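PDB 5V2D: dioxygenase from Pseudomonas brassicacearum, which probably cleaves the central alpha,beta double bond of lignin-derived stilbenes with molecular oxygen at a non-haem iron centre. Local coordinates for residues 188-193 with 239-244; 34-39 with 406-411; 295-300 with 361-366. All coordinates share one frame; numbering follows the deposited sequence.

Interaction 1: residues 188-193 with 239-244. With FE (Fe (III) ion), chain E.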
ATOM      1  N   HIS A 188      -3.723  -1.980   5.672  1.00 22.99           N
ATOM      2  CA  HIS A 188      -3.031  -0.846   6.257  1.00 23.89           C
ATOM      3  C   HIS A 188      -3.090  -0.791   7.792  1.00 25.74           C
ATOM      4  O   HIS A 188      -3.458   0.240   8.340  1.00 26.39           O
ATOM      5  CB  HIS A 188      -3.499   0.446   5.631  1.00 22.21           C
ATOM      6  CG  HIS A 188      -2.832   0.688   4.325  1.00 22.61           C
ATOM      7  ND1 HIS A 188      -1.494   0.990   4.286  1.00 22.68           N
ATOM      8  CD2 HIS A 188      -3.257   0.635   3.043  1.00 22.65           C
ATOM      9  CE1 HIS A 188      -1.121   1.086   3.007  1.00 23.03           C
ATOM     10  NE2 HIS A 188      -2.179   0.921   2.240  1.00 22.19           N
ATOM     11  N   PRO A 189      -2.723  -1.883   8.464  1.00 25.05           N
ATOM     12  CA  PRO A 189      -2.607  -1.815   9.889  1.00 24.25           C
ATOM     13  C   PRO A 189      -1.436  -0.942  10.268  1.00 26.62           C
ATOM     14  O   PRO A 189      -0.537  -0.701   9.397  1.00 26.00           O
ATOM     15  CB  PRO A 189      -2.329  -3.264  10.270  1.00 25.24           C
ATOM     16  CG  PRO A 189      -1.518  -3.812   9.146  1.00 27.47           C
ATOM     17  CD  PRO A 189      -2.158  -3.136   7.920  1.00 25.64           C
ATOM     18  N   LYS A 190      -1.438  -0.448  11.495  1.00 27.53           N
ATOM     19  CA  LYS A 190      -0.310   0.359  12.007  1.00 30.48           C
ATOM     20  C   LYS A 190       0.229  -0.311  13.257  1.00 30.92           C
ATOM     21  O   LYS A 190      -0.524  -0.952  13.984  1.00 27.82           O
ATOM     22  CB  LYS A 190      -0.805   1.714  12.453  1.00 31.90           C
ATOM     23  CG  LYS A 190      -1.737   2.515  11.583  1.00 35.33           C
ATOM     24  CD  LYS A 190      -1.075   2.918  10.344  1.00 35.11           C
ATOM     25  CE  LYS A 190      -2.090   3.700   9.506  1.00 37.33           C
ATOM     26  NZ  LYS A 190      -1.727   3.563   8.085  1.00 33.58           N
ATOM     27  N   LEU A 191       1.498  -0.124  13.528  1.00 31.10           N
ATOM     28  CA  LEU A 191       2.109  -0.482  14.858  1.00 31.72           C
ATOM     29  C   LEU A 191       2.216   0.728  15.750  1.00 30.01           C
ATOM     30  O   LEU A 191       2.784   1.796  15.392  1.00 26.96           O
ATOM     31  CB  LEU A 191       3.526  -0.989  14.687  1.00 35.02           C
ATOM     32  CG  LEU A 191       3.638  -2.288  13.933  1.00 41.20           C
ATOM     33  CD1 LEU A 191       5.170  -2.548  13.765  1.00 47.20           C
ATOM     34  CD2 LEU A 191       2.873  -3.429  14.670  1.00 41.06           C
ATOM     35  N   ASP A 192       1.633   0.603  16.905  1.00 32.36           N
ATOM     36  CA  ASP A 192       1.660   1.679  17.908  1.00 32.41           C
ATOM     37  C   ASP A 192       3.083   1.718  18.464  1.00 32.55           C
ATOM     38  O   ASP A 192       3.563   0.740  18.971  1.00 33.22           O
ATOM     39  CB  ASP A 192       0.695   1.369  19.054  1.00 36.57           C
ATOM     40  CG  ASP A 192       0.644   2.504  20.098  1.00 42.04           C
ATOM     41  OD1 ASP A 192       1.578   2.780  20.787  1.00 53.17           O
ATOM     42  OD2 ASP A 192      -0.252   3.270  20.148  1.00 53.43           O
ATOM     43  N   PRO A 193       3.758   2.844  18.350  1.00 29.70           N
ATOM     44  CA  PRO A 193       5.133   2.829  18.764  1.00 31.38           C
ATOM     45  C   PRO A 193       5.308   2.763  20.287  1.00 35.17           C
ATOM     46  O   PRO A 193       6.366   2.415  20.715  1.00 40.06           O
ATOM     47  CB  PRO A 193       5.712   4.113  18.220  1.00 30.22           C
ATOM     48  CG  PRO A 193       4.561   5.030  18.198  1.00 32.08           C
ATOM     49  CD  PRO A 193       3.361   4.148  17.811  1.00 32.53           C
ATOM     50  N   HIS A 239      -9.501   2.177   2.401  1.00 26.22           N
ATOM     51  CA  HIS A 239      -8.209   1.557   2.061  1.00 25.29           C
ATOM     52  C   HIS A 239      -7.218   1.663   3.229  1.00 24.19           C
ATOM     53  O   HIS A 239      -6.556   0.691   3.611  1.00 24.96           O
ATOM     54  CB  HIS A 239      -7.651   2.099   0.728  1.00 23.99           C
ATOM     55  CG  HIS A 239      -6.330   1.484   0.350  1.00 23.09           C
ATOM     56  ND1 HIS A 239      -6.194   0.132   0.096  1.00 23.24           N
ATOM     57  CD2 HIS A 239      -5.079   2.011   0.334  1.00 22.83           C
ATOM     58  CE1 HIS A 239      -4.927  -0.129  -0.174  1.00 24.66           C
ATOM     59  NE2 HIS A 239      -4.234   0.987  -0.011  1.00 24.26           N
ATOM     60  N   ASP A 240      -7.043   2.898   3.721  1.00 26.11           N
ATOM     61  CA  ASP A 240      -6.085   3.210   4.770  1.00 26.35           C
ATOM     62  C   ASP A 240      -6.879   3.824   5.904  1.00 26.44           C
ATOM     63  O   ASP A 240      -8.059   4.089   5.766  1.00 23.96           O
ATOM     64  CB  ASP A 240      -5.015   4.146   4.182  1.00 27.83           C
ATOM     65  CG  ASP A 240      -3.686   4.153   4.963  1.00 27.21           C
ATOM     66  OD1 ASP A 240      -3.653   3.688   6.143  1.00 26.94           O
ATOM     67  OD2 ASP A 240      -2.678   4.700   4.399  1.00 27.26           O
ATOM     68  N   PHE A 241      -6.266   4.022   7.043  1.00 26.12           N
ATOM     69  CA  PHE A 241      -6.927   4.692   8.169  1.00 25.07           C
ATOM     70  C   PHE A 241      -5.896   5.438   8.979  1.00 26.45           C
ATOM     71  O   PHE A 241      -4.777   5.512   8.587  1.00 24.12           O
ATOM     72  CB  PHE A 241      -7.783   3.703   8.998  1.00 25.49           C
ATOM     73  CG  PHE A 241      -7.051   2.930  10.043  1.00 26.81           C
ATOM     74  CD1 PHE A 241      -5.941   2.222   9.756  1.00 25.50           C
ATOM     75  CD2 PHE A 241      -7.529   2.894  11.341  1.00 30.11           C
ATOM     76  CE1 PHE A 241      -5.311   1.428  10.729  1.00 28.41           C
ATOM     77  CE2 PHE A 241      -6.885   2.134  12.346  1.00 30.12           C
ATOM     78  CZ  PHE A 241      -5.779   1.418  12.038  1.00 29.17           C
ATOM     79  N   ALA A 242      -6.344   6.101  10.027  1.00 25.79           N
ATOM     80  CA  ALA A 242      -5.447   6.867  10.879  1.00 28.45           C
ATOM     81  C   ALA A 242      -5.746   6.484  12.317  1.00 28.62           C
ATOM     82  O   ALA A 242      -6.915   6.342  12.723  1.00 28.28           O
ATOM     83  CB  ALA A 242      -5.702   8.320  10.683  1.00 30.41           C
ATOM     84  N   ALA A 243      -4.689   6.260  13.063  1.00 28.66           N
ATOM     85  CA  ALA A 243      -4.813   5.943  14.481  1.00 33.75           C
ATOM     86  C   ALA A 243      -3.961   6.933  15.258  1.00 35.95           C
ATOM     87  O   ALA A 243      -2.858   7.303  14.822  1.00 40.18           O
ATOM     88  CB  ALA A 243      -4.409   4.500  14.768  1.00 37.03           C
ATOM     89  N   THR A 244      -4.556   7.540  16.263  1.00 32.48           N
ATOM     90  CA  THR A 244      -3.852   8.507  17.075  1.00 31.62           C
ATOM     91  C   THR A 244      -3.793   7.940  18.476  1.00 31.78           C
ATOM     92  O   THR A 244      -4.219   6.817  18.720  1.00 29.14           O
ATOM     93  CB  THR A 244      -4.484   9.923  17.017  1.00 30.86           C
ATOM     94  OG1 THR A 244      -5.706   9.959  17.733  1.00 30.72           O
ATOM     95  CG2 THR A 244      -4.790  10.357  15.586  1.00 30.87           C
TER
HETATM   96 FE    FE E 500      -2.173   1.126   0.123  1.00 21.77          FE
HETATM   97  O   HOH W   1      -2.134   0.651  -1.884  1.00 26.53           O
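The iron site of the dioxygenase takes two of its four histidines from this contact, His188 and His239, whose NE2 atoms each bind the iron (III) ion at 2.1 Å. The edge of the His188 ring is turned toward the face of His239 in an offset edge-to-face pair with planes at 79°, and CD2 of His188 stands over that face, near its rim. The two nitrogens come close because they share the metal, which His304, His495 and a water also bind; behind His239, ND1 is hydrogen-bonded to Glu156, a second-shell carboxylate that would fix the turn of the ring. Four histidines on one iron are the signature of the carotenoid cleavage oxygenase family, a seven-bladed beta-propeller, and here strands 190-191 and 242-243 lead outward from the metal. The carboxylate of Asp240 stacks on one face of the His188 ring, CG lying 3.6 Å from the ring's own CG with the planes 21° apart. Asp240 OD1 accepts from Lys190 NZ at 2.7 Å through the syn lone pair, a salt bridge, and from Phe241 N at 2.8 Å on the anti side. Lys190 bends at chi2 (-66°), which brings its ammonium back to that oxygen. With an alanine in place of Asp240, the Lys190 ammonium is likely to lose its mate and Phe241 N its acceptor. His188 O meets the Phe241 ring edge in plane, 3.2 Å from CE1.

Interaction 2: residues 34-39 with 406-411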
ATOM      1  N   ALA A  34       9.154  -1.646 -17.966  1.00 28.49           N
ATOM      2  CA  ALA A  34       9.981  -2.051 -16.836  1.00 30.55           C
ATOM      3  C   ALA A  34       9.178  -2.188 -15.560  1.00 28.88           C
ATOM      4  O   ALA A  34       9.432  -3.083 -14.765  1.00 29.45           O
ATOM      5  CB  ALA A  34      11.082  -1.032 -16.616  1.00 32.88           C
ATOM      6  N   LEU A  35       8.211  -1.352 -15.358  1.00 25.83           N
ATOM      7  CA  LEU A  35       7.435  -1.408 -14.114  1.00 25.70           C
ATOM      8  C   LEU A  35       6.459  -2.652 -14.084  1.00 24.72           C
ATOM      9  O   LEU A  35       6.323  -3.255 -13.025  1.00 25.60           O
ATOM     10  CB  LEU A  35       6.633  -0.158 -13.935  1.00 28.37           C
ATOM     11  CG  LEU A  35       7.283   0.868 -12.999  1.00 31.73           C
ATOM     12  CD1 LEU A  35       8.723   1.071 -13.168  1.00 30.57           C
ATOM     13  CD2 LEU A  35       6.512   2.128 -12.827  1.00 31.93           C
ATOM     14  N   TYR A  36       5.792  -2.945 -15.184  1.00 22.61           N
ATOM     15  CA  TYR A  36       4.655  -3.873 -15.143  1.00 25.51           C
ATOM     16  C   TYR A  36       4.786  -5.168 -15.906  1.00 26.98           C
ATOM     17  O   TYR A  36       3.943  -6.046 -15.788  1.00 25.23           O
ATOM     18  CB  TYR A  36       3.317  -3.141 -15.477  1.00 24.27           C
ATOM     19  CG  TYR A  36       3.070  -2.011 -14.502  1.00 25.35           C
ATOM     20  CD1 TYR A  36       2.767  -2.275 -13.146  1.00 24.73           C
ATOM     21  CD2 TYR A  36       3.177  -0.671 -14.889  1.00 26.65           C
ATOM     22  CE1 TYR A  36       2.600  -1.284 -12.240  1.00 24.95           C
ATOM     23  CE2 TYR A  36       2.985   0.352 -13.952  1.00 27.45           C
ATOM     24  CZ  TYR A  36       2.749   0.035 -12.630  1.00 26.79           C
ATOM     25  OH  TYR A  36       2.571   1.005 -11.695  1.00 27.29           O
ATOM     26  N   LYS A  37       5.886  -5.366 -16.621  1.00 25.58           N
ATOM     27  CA  LYS A  37       6.089  -6.622 -17.199  1.00 28.60           C
ATOM     28  C   LYS A  37       6.171  -7.670 -16.072  1.00 27.88           C
ATOM     29  O   LYS A  37       6.777  -7.435 -15.029  1.00 25.80           O
ATOM     30  CB  LYS A  37       7.353  -6.623 -18.026  1.00 32.15           C
ATOM     31  CG  LYS A  37       7.686  -7.868 -18.756  1.00 42.40           C
ATOM     32  CD  LYS A  37       9.060  -7.705 -19.496  1.00 50.79           C
ATOM     33  CE  LYS A  37       9.120  -6.546 -20.503  1.00 55.66           C
ATOM     34  NZ  LYS A  37      10.556  -6.322 -20.879  1.00 56.35           N
ATOM     35  N   PRO A  38       5.585  -8.831 -16.298  1.00 26.61           N
ATOM     36  CA  PRO A  38       5.614  -9.879 -15.222  1.00 28.18           C
ATOM     37  C   PRO A  38       7.029 -10.311 -14.948  1.00 26.21           C
ATOM     38  O   PRO A  38       7.867 -10.267 -15.851  1.00 24.90           O
ATOM     39  CB  PRO A  38       4.881 -11.047 -15.910  1.00 31.48           C
ATOM     40  CG  PRO A  38       3.913 -10.319 -16.901  1.00 34.78           C
ATOM     41  CD  PRO A  38       4.851  -9.298 -17.502  1.00 31.45           C
ATOM     42  N   SER A  39       7.317 -10.668 -13.713  1.00 26.28           N
ATOM     43  CA  SER A  39       8.666 -11.185 -13.344  1.00 25.82           C
ATOM     44  C   SER A  39       8.552 -12.660 -13.003  1.00 23.98           C
ATOM     45  O   SER A  39       9.057 -13.509 -13.722  1.00 23.61           O
ATOM     46  CB  SER A  39       9.218 -10.397 -12.155  1.00 26.70           C
ATOM     47  OG  SER A  39      10.294 -11.029 -11.549  1.00 25.61           O
ATOM     48  N   ILE A 406       4.924   6.879 -20.251  1.00 40.15           N
ATOM     49  CA  ILE A 406       5.030   7.162 -18.830  1.00 42.59           C
ATOM     50  C   ILE A 406       4.095   6.244 -18.095  1.00 40.90           C
ATOM     51  O   ILE A 406       2.919   6.270 -18.326  1.00 36.29           O
ATOM     52  CB  ILE A 406       4.729   8.649 -18.494  1.00 47.31           C
ATOM     53  CG1 ILE A 406       5.658   9.604 -19.277  1.00 52.65           C
ATOM     54  CG2 ILE A 406       4.790   8.859 -16.957  1.00 43.61           C
ATOM     55  CD1 ILE A 406       5.061  11.013 -19.470  1.00 54.31           C
ATOM     56  N   PRO A 407       4.626   5.434 -17.177  1.00 40.22           N
ATOM     57  CA  PRO A 407       3.731   4.410 -16.624  1.00 37.97           C
ATOM     58  C   PRO A 407       2.877   4.946 -15.532  1.00 36.13           C
ATOM     59  O   PRO A 407       3.178   5.980 -14.976  1.00 38.28           O
ATOM     60  CB  PRO A 407       4.703   3.313 -16.158  1.00 38.36           C
ATOM     61  CG  PRO A 407       5.999   3.995 -15.975  1.00 38.81           C
ATOM     62  CD  PRO A 407       6.045   5.172 -16.888  1.00 40.14           C
ATOM     63  N   PHE A 408       1.851   4.207 -15.198  1.00 35.60           N
ATOM     64  CA  PHE A 408       1.091   4.364 -13.966  1.00 36.05           C
ATOM     65  C   PHE A 408       2.049   4.256 -12.725  1.00 33.15           C
ATOM     66  O   PHE A 408       2.963   3.449 -12.668  1.00 32.50           O
ATOM     67  CB  PHE A 408       0.022   3.232 -13.932  1.00 37.08           C
ATOM     68  CG  PHE A 408      -0.894   3.237 -12.729  1.00 40.89           C
ATOM     69  CD1 PHE A 408      -1.000   2.090 -11.897  1.00 46.14           C
ATOM     70  CD2 PHE A 408      -1.720   4.328 -12.459  1.00 45.24           C
ATOM     71  CE1 PHE A 408      -1.885   2.057 -10.792  1.00 48.95           C
ATOM     72  CE2 PHE A 408      -2.591   4.297 -11.356  1.00 46.49           C
ATOM     73  CZ  PHE A 408      -2.690   3.163 -10.530  1.00 48.50           C
ATOM     74  N   GLN A 409       1.772   5.055 -11.715  1.00 34.75           N
ATOM     75  CA  GLN A 409       2.556   5.170 -10.459  1.00 35.41           C
ATOM     76  C   GLN A 409       4.090   5.479 -10.773  1.00 33.86           C
ATOM     77  O   GLN A 409       4.990   4.928 -10.152  1.00 30.49           O
ATOM     78  CB  GLN A 409       2.370   3.913  -9.602  1.00 36.37           C
ATOM     79  CG  GLN A 409       0.982   3.738  -8.894  1.00 39.71           C
ATOM     80  CD  GLN A 409       0.829   2.327  -8.249  1.00 43.48           C
ATOM     81  OE1 GLN A 409       1.258   1.329  -8.891  1.00 50.34           O
ATOM     82  NE2 GLN A 409       0.339   2.211  -6.958  1.00 40.49           N
ATOM     83  N   PHE A 410       4.358   6.342 -11.745  1.00 30.49           N
ATOM     84  CA  PHE A 410       5.671   6.855 -12.014  1.00 32.14           C
ATOM     85  C   PHE A 410       6.047   8.024 -11.063  1.00 34.67           C
ATOM     86  O   PHE A 410       5.372   9.048 -11.063  1.00 35.51           O
ATOM     87  CB  PHE A 410       5.772   7.337 -13.489  1.00 33.73           C
ATOM     88  CG  PHE A 410       7.138   7.824 -13.876  1.00 33.75           C
ATOM     89  CD1 PHE A 410       7.418   9.159 -13.894  1.00 37.20           C
ATOM     90  CD2 PHE A 410       8.107   6.974 -14.246  1.00 33.00           C
ATOM     91  CE1 PHE A 410       8.694   9.625 -14.294  1.00 32.90           C
ATOM     92  CE2 PHE A 410       9.356   7.413 -14.603  1.00 34.61           C
ATOM     93  CZ  PHE A 410       9.642   8.789 -14.616  1.00 35.72           C
ATOM     94  N   PHE A 411       7.122   7.870 -10.274  1.00 28.84           N
ATOM     95  CA  PHE A 411       7.516   8.892  -9.328  1.00 28.69           C
ATOM     96  C   PHE A 411       9.004   9.125  -9.534  1.00 29.62           C
ATOM     97  O   PHE A 411       9.790   8.221  -9.332  1.00 26.84           O
ATOM     98  CB  PHE A 411       7.207   8.537  -7.908  1.00 31.17           C
ATOM     99  CG  PHE A 411       5.768   8.295  -7.649  1.00 31.98           C
ATOM    100  CD1 PHE A 411       4.925   9.371  -7.403  1.00 33.80           C
ATOM    101  CD2 PHE A 411       5.252   7.010  -7.600  1.00 30.11           C
ATOM    102  CE1 PHE A 411       3.588   9.181  -7.068  1.00 34.99           C
ATOM    103  CE2 PHE A 411       3.911   6.808  -7.351  1.00 32.01           C
ATOM    104  CZ  PHE A 411       3.051   7.877  -7.076  1.00 32.12           C
TER
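A type II beta turn, Pro407 to Phe410, in the long loop between propeller strands 387-392 and 413-418, meets the end of the short helix 33-36 near the N terminus. Leu35 and Tyr36 make the contact from the helix side. Leu35 sends CD2 against the proline ring, 3.7 Å from Pro407 CG, the two side chains crossing at about a right angle. Tyr36 presents its ring edge to the turn: CE2 is 4.1 Å from Pro407 CB, and Phe408 O sits at the rim in the ring plane. The phenol reaches this carbonyl because CG stands opposite the carbonyl carbon about CA–CB (chi1 -59°), which directs the ring to the turn. Phe80 packs edge-to-face with Tyr36, while Arg491 binds the backbone carbonyl of Tyr36. Gln409 follows in the turn, its amide only 13° from coplanar with the phenol ring and its OE1 3.1 Å from Tyr36 OH; its side chain lies about 8 Å from the iron, so the turn belongs to the surroundings of the metal centre. The hydroxyl of Tyr36 donates to Phe408 O at 2.7 Å, approaching from above the carbonyl plane, 59° out of it.

Interaction 3: residues 295-300 with 361-366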
ATOM      1  N   LYS A 295     -17.870  15.216   6.902  1.00 34.74           N
ATOM      2  CA  LYS A 295     -17.983  15.217   5.463  1.00 37.84           C
ATOM      3  C   LYS A 295     -17.059  16.198   4.816  1.00 37.66           C
ATOM      4  O   LYS A 295     -17.091  17.383   5.126  1.00 39.72           O
ATOM      5  CB  LYS A 295     -19.378  15.675   5.049  1.00 42.76           C
ATOM      6  CG  LYS A 295     -20.454  14.694   5.395  1.00 51.08           C
ATOM      7  CD  LYS A 295     -21.813  15.382   5.171  1.00 56.08           C
ATOM      8  CE  LYS A 295     -22.905  14.416   4.692  1.00 62.40           C
ATOM      9  NZ  LYS A 295     -24.117  14.982   5.296  1.00 66.18           N
ATOM     10  N   GLY A 296     -16.360  15.745   3.784  1.00 35.15           N
ATOM     11  CA  GLY A 296     -15.475  16.562   2.988  1.00 33.89           C
ATOM     12  C   GLY A 296     -16.070  16.756   1.589  1.00 35.63           C
ATOM     13  O   GLY A 296     -17.176  16.347   1.317  1.00 41.00           O
ATOM     14  N   PRO A 297     -15.344  17.416   0.707  1.00 36.41           N
ATOM     15  CA  PRO A 297     -15.792  17.647  -0.644  1.00 39.87           C
ATOM     16  C   PRO A 297     -16.146  16.429  -1.461  1.00 42.31           C
ATOM     17  O   PRO A 297     -15.595  15.314  -1.293  1.00 41.73           O
ATOM     18  CB  PRO A 297     -14.573  18.329  -1.308  1.00 41.09           C
ATOM     19  CG  PRO A 297     -13.848  18.993  -0.172  1.00 40.05           C
ATOM     20  CD  PRO A 297     -14.048  18.073   0.982  1.00 38.39           C
ATOM     21  N   MET A 298     -17.020  16.669  -2.433  1.00 40.16           N
ATOM     22  CA  MET A 298     -17.362  15.659  -3.406  1.00 42.36           C
ATOM     23  C   MET A 298     -16.304  15.595  -4.473  1.00 40.08           C
ATOM     24  O   MET A 298     -15.507  16.508  -4.642  1.00 39.66           O
ATOM     25  CB  MET A 298     -18.700  15.969  -4.071  1.00 48.20           C
ATOM     26  CG  MET A 298     -19.846  16.076  -3.074  1.00 49.87           C
ATOM     27  SD  MET A 298     -21.442  16.469  -3.874  1.00 54.86           S
ATOM     28  CE  MET A 298     -21.029  17.630  -5.199  1.00 51.02           C
ATOM     29  N   ASP A 299     -16.303  14.467  -5.172  1.00 38.92           N
ATOM     30  CA  ASP A 299     -15.429  14.236  -6.326  1.00 40.88           C
ATOM     31  C   ASP A 299     -13.932  14.401  -6.004  1.00 41.19           C
ATOM     32  O   ASP A 299     -13.142  14.941  -6.785  1.00 39.66           O
ATOM     33  CB  ASP A 299     -15.839  15.103  -7.536  1.00 40.92           C
ATOM     34  CG  ASP A 299     -15.426  14.490  -8.853  1.00 44.46           C
ATOM     35  OD1 ASP A 299     -15.173  13.239  -8.962  1.00 44.71           O
ATOM     36  OD2 ASP A 299     -15.325  15.287  -9.799  1.00 44.26           O
ATOM     37  N   GLY A 300     -13.577  13.917  -4.819  1.00 36.60           N
ATOM     38  CA  GLY A 300     -12.229  13.885  -4.346  1.00 35.65           C
ATOM     39  C   GLY A 300     -11.988  12.541  -3.673  1.00 34.70           C
ATOM     40  O   GLY A 300     -12.931  11.897  -3.264  1.00 34.01           O
ATOM     41  N   VAL A 361     -15.890  19.558   6.484  1.00 48.35           N
ATOM     42  CA  VAL A 361     -14.444  19.812   6.623  1.00 45.69           C
ATOM     43  C   VAL A 361     -13.892  20.062   5.257  1.00 39.74           C
ATOM     44  O   VAL A 361     -14.330  19.467   4.236  1.00 39.36           O
ATOM     45  CB  VAL A 361     -13.664  18.623   7.281  1.00 49.07           C
ATOM     46  CG1 VAL A 361     -14.041  18.479   8.747  1.00 50.31           C
ATOM     47  CG2 VAL A 361     -14.003  17.288   6.630  1.00 51.64           C
ATOM     48  N   GLU A 362     -12.919  20.953   5.237  1.00 39.97           N
ATOM     49  CA  GLU A 362     -12.114  21.181   4.096  1.00 44.09           C
ATOM     50  C   GLU A 362     -10.639  20.880   4.414  1.00 41.56           C
ATOM     51  O   GLU A 362     -10.142  21.287   5.441  1.00 38.34           O
ATOM     52  CB  GLU A 362     -12.355  22.577   3.564  1.00 51.51           C
ATOM     53  CG  GLU A 362     -13.516  22.451   2.562  1.00 64.59           C
ATOM     54  CD  GLU A 362     -14.045  23.756   2.037  1.00 74.45           C
ATOM     55  OE1 GLU A 362     -13.257  24.701   1.768  1.00 82.43           O
ATOM     56  OE2 GLU A 362     -15.279  23.814   1.886  1.00 80.52           O
ATOM     57  N   PRO A 363      -9.978  20.198   3.481  1.00 40.83           N
ATOM     58  CA  PRO A 363      -8.588  19.873   3.701  1.00 39.21           C
ATOM     59  C   PRO A 363      -7.704  21.098   3.374  1.00 39.01           C
ATOM     60  O   PRO A 363      -8.084  21.899   2.541  1.00 40.32           O
ATOM     61  CB  PRO A 363      -8.373  18.730   2.670  1.00 39.34           C
ATOM     62  CG  PRO A 363      -9.298  19.080   1.526  1.00 40.65           C
ATOM     63  CD  PRO A 363     -10.508  19.625   2.201  1.00 41.08           C
ATOM     64  N   GLN A 364      -6.587  21.243   4.061  1.00 37.08           N
ATOM     65  CA  GLN A 364      -5.651  22.369   3.910  1.00 39.90           C
ATOM     66  C   GLN A 364      -4.344  21.862   3.360  1.00 39.26           C
ATOM     67  O   GLN A 364      -3.822  20.869   3.851  1.00 36.92           O
ATOM     68  CB  GLN A 364      -5.440  23.111   5.261  1.00 40.82           C
ATOM     69  CG  GLN A 364      -6.769  23.634   5.881  1.00 45.94           C
ATOM     70  CD  GLN A 364      -7.588  24.559   4.912  1.00 51.30           C
ATOM     71  OE1 GLN A 364      -7.029  25.445   4.271  1.00 52.74           O
ATOM     72  NE2 GLN A 364      -8.898  24.310   4.779  1.00 56.22           N
ATOM     73  N   PRO A 365      -3.799  22.546   2.374  1.00 38.99           N
ATOM     74  CA  PRO A 365      -2.598  22.015   1.737  1.00 39.29           C
ATOM     75  C   PRO A 365      -1.360  22.101   2.577  1.00 37.06           C
ATOM     76  O   PRO A 365      -1.148  23.053   3.289  1.00 38.62           O
ATOM     77  CB  PRO A 365      -2.441  22.867   0.441  1.00 41.53           C
ATOM     78  CG  PRO A 365      -3.266  24.086   0.629  1.00 42.39           C
ATOM     79  CD  PRO A 365      -4.312  23.767   1.704  1.00 43.47           C
ATOM     80  N   LEU A 366      -0.550  21.059   2.516  1.00 34.33           N
ATOM     81  CA  LEU A 366       0.740  21.027   3.120  1.00 33.70           C
ATOM     82  C   LEU A 366       1.853  21.023   2.069  1.00 36.94           C
ATOM     83  O   LEU A 366       3.004  21.213   2.420  1.00 35.61           O
ATOM     84  CB  LEU A 366       0.849  19.759   3.951  1.00 34.21           C
ATOM     85  CG  LEU A 366      -0.089  19.548   5.094  1.00 33.93           C
ATOM     86  CD1 LEU A 366       0.128  18.196   5.762  1.00 32.88           C
ATOM     87  CD2 LEU A 366       0.156  20.666   6.147  1.00 35.01           C
TER
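Val361 opens the contact with the backbone: its N donates to Lys295 O at 2.8 Å with an N-H...O angle of 158°, the donor tilted 30° from the carbonyl plane. One methyl of the same residue, Val361 CG2, lies 3.4 Å from Lys295 O, where the valine's chi1 of -69° sets it between the backbone N and the carbonyl carbon. Val361 O then turns to strand 292-298 and is met by Gly296 CA at 3.4 Å, a CA-H...O contact, while Pro297 CD comes within 3.6 Å of the same oxygen. Glu362 adds little, its CG resting loosely beside the Pro297 ring. The Pro363 and Pro297 rings reach toward each other, their CD atoms 4.1 Å apart, an apolar touch between residues that offer no N-H of their own. Farther on, the Gln364 side chain folds back to give a weak bond from NE2 to Glu362 O. Within the two segments one backbone hydrogen bond forms; Lys295 is also bonded through its backbone to Asp359. This surface contact joins two blades of the propeller at their outermost strands: Lys295 leans on Leu278 of strand 276-283, which neighbours 292-298, whereas Val361 and Pro363 pack on Trp350 of strand 345-353, beside 364-365.

How the interactions relate
From the N terminus, residues 34-39, at the end of helix 33-36, are met by residues 406-411, closing interaction 2, a loop of more than 360 residues that spans most of the propeller. The other two contacts both form within that span, one after the other. Interaction 1 closes first, between 188-193 and 239-244, tying the innermost strands of two successive blade sheets at the iron. Interaction 3 follows, with 295-300 and 361-366 linking outermost strands at the periphery; strands 242-243 and 292-298 are the two borders of one sheet, so interactions 1 and 3 mark its opposite edges, with centres about 20 Å apart. None of the three touches another, and no loops cross.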